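Probable endonuclease 4 (Thermotoga maritima, PDB 4HNO) probably cleaves phosphodiester bonds at apurinic or apyrimidinic sites in DNA, using a cluster of metal ions, during base excision repair. Local coordinates at residues A[196-199]-A[200-204]. Residues are numbered along the deposited sequence; the frame is centred on the assembly and turned at random.
Sequences EGVE and ALLNE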
# COMPACT_ATOMS: atom_id res chain seq x y z
N GLU A 196 15.04 -8.31 16.42
CA GLU A 196 14.40 -7.56 17.50
C GLU A 196 13.57 -6.39 16.94
O GLU A 196 12.56 -6.02 17.52
CB GLU A 196 15.42 -7.05 18.51
CG GLU A 196 16.13 -8.15 19.27
CD GLU A 196 17.27 -8.80 18.49
OE1 GLU A 196 17.63 -8.29 17.40
OE2 GLU A 196 17.81 -9.82 18.96
N GLY A 197 14.02 -5.82 15.82
CA GLY A 197 13.28 -4.76 15.16
C GLY A 197 11.98 -5.26 14.54
O GLY A 197 10.95 -4.60 14.61
N VAL A 198 12.03 -6.43 13.92
CA VAL A 198 10.82 -7.01 13.38
C VAL A 198 9.85 -7.38 14.49
O VAL A 198 8.64 -7.13 14.39
CB VAL A 198 11.09 -8.21 12.46
CG1 VAL A 198 9.79 -8.71 11.83
CG2 VAL A 198 12.09 -7.84 11.37
N GLU A 199 10.35 -7.96 15.58
CA GLU A 199 9.51 -8.29 16.71
C GLU A 199 8.83 -7.03 17.24
O GLU A 199 7.64 -7.04 17.54
CB GLU A 199 10.33 -8.99 17.79
CG GLU A 199 10.76 -10.39 17.39
CD GLU A 199 11.82 -10.99 18.29
OE1 GLU A 199 12.45 -10.26 19.09
OE2 GLU A 199 12.04 -12.21 18.18
N ALA A 200 9.59 -5.94 17.36
CA ALA A 200 9.03 -4.69 17.85
C ALA A 200 7.96 -4.15 16.92
O ALA A 200 6.92 -3.65 17.37
CB ALA A 200 10.13 -3.65 18.06
N LEU A 201 8.20 -4.25 15.62
CA LEU A 201 7.23 -3.81 14.62
C LEU A 201 5.93 -4.61 14.77
O LEU A 201 4.83 -4.05 14.80
CB LEU A 201 7.82 -3.97 13.23
CG LEU A 201 6.86 -3.72 12.07
CD1 LEU A 201 6.33 -2.31 12.08
CD2 LEU A 201 7.54 -4.05 10.77
N LEU A 202 6.05 -5.93 14.85
CA LEU A 202 4.88 -6.78 14.98
C LEU A 202 4.13 -6.51 16.27
O LEU A 202 2.90 -6.47 16.29
CB LEU A 202 5.26 -8.26 14.86
CG LEU A 202 5.71 -8.69 13.47
CD1 LEU A 202 6.33 -10.07 13.51
CD2 LEU A 202 4.55 -8.67 12.50
N ASN A 203 4.86 -6.32 17.37
CA ASN A 203 4.22 -5.99 18.62
C ASN A 203 3.46 -4.67 18.52
O ASN A 203 2.37 -4.53 19.06
CB ASN A 203 5.25 -5.93 19.74
CG ASN A 203 5.79 -7.29 20.10
OD1 ASN A 203 5.15 -8.31 19.84
ND2 ASN A 203 6.96 -7.32 20.70
N GLU A 204 4.06 -3.71 17.84
CA GLU A 204 3.43 -2.42 17.66
C GLU A 204 2.13 -2.53 16.82
O GLU A 204 1.09 -1.97 17.17
CB GLU A 204 4.47 -1.48 17.05
CG GLU A 204 4.05 -0.05 16.96
CD GLU A 204 5.21 0.88 16.57
OE1 GLU A 204 6.37 0.74 16.99
OE2 GLU A 204 4.90 1.78 15.80
O HOH W 1 6.62 -9.52 18.21
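Leu-202 lies one turn after Val-198 in the amphipathic helix 195-208, and the two side chains run side by side in the same direction. Followed outward, the leucine first stays close to the peptide it leans on: CB is 3.6 Å from Val-198 O, and CG comes to 3.4 Å from the same oxygen. With chi1 at -70° CG lies anti to its own carbonyl carbon and beside N, which sets it just beyond the oxygen of Val-198. CD1 is 3.8 Å from Val-198 O and reaches Val-198 CG1 at 4.1 Å, an ordinary methyl-to-methyl contact. Val-198 O is not lost to this apolar cover, because Leu-202 N donates to it at 2.9 Å in a nearly straight bond (169°). Apolar side chains suit this buried face, where bulk without polarity is needed.

The outward face is handled differently. Glu-199 O accepts from Asn-203 N and also from a water 2.8 Å away; the same water makes a weak bond to Asn-203 OD1. Asparagine thus brings an amide oxygen to the water that hydrates the carbonyl. Glu-199 itself starts away from 200-204 and runs extended beyond CG, fitting a charged chain to a partly exposed position. The small methyl of Ala-200 needs little room against Glu-196 O, 3.4 Å from CB, and its N donates to that oxygen. Gly-197, without a side chain, adds only backbone to a partly exposed turn; its O accepts from Leu-201 N.

Val-198 and Leu-202 both pack on Phe-252, and Leu-202 also touches Ile-255 of the short helix 253-256. Leu-201 turns instead to Ile-192 and to Leu-160 of helix 160-169. Helix 195-208 follows strand 176-181 and the short helix 182-187, precedes strand 214-222, and belongs to the TIM barrel's outer helical layer.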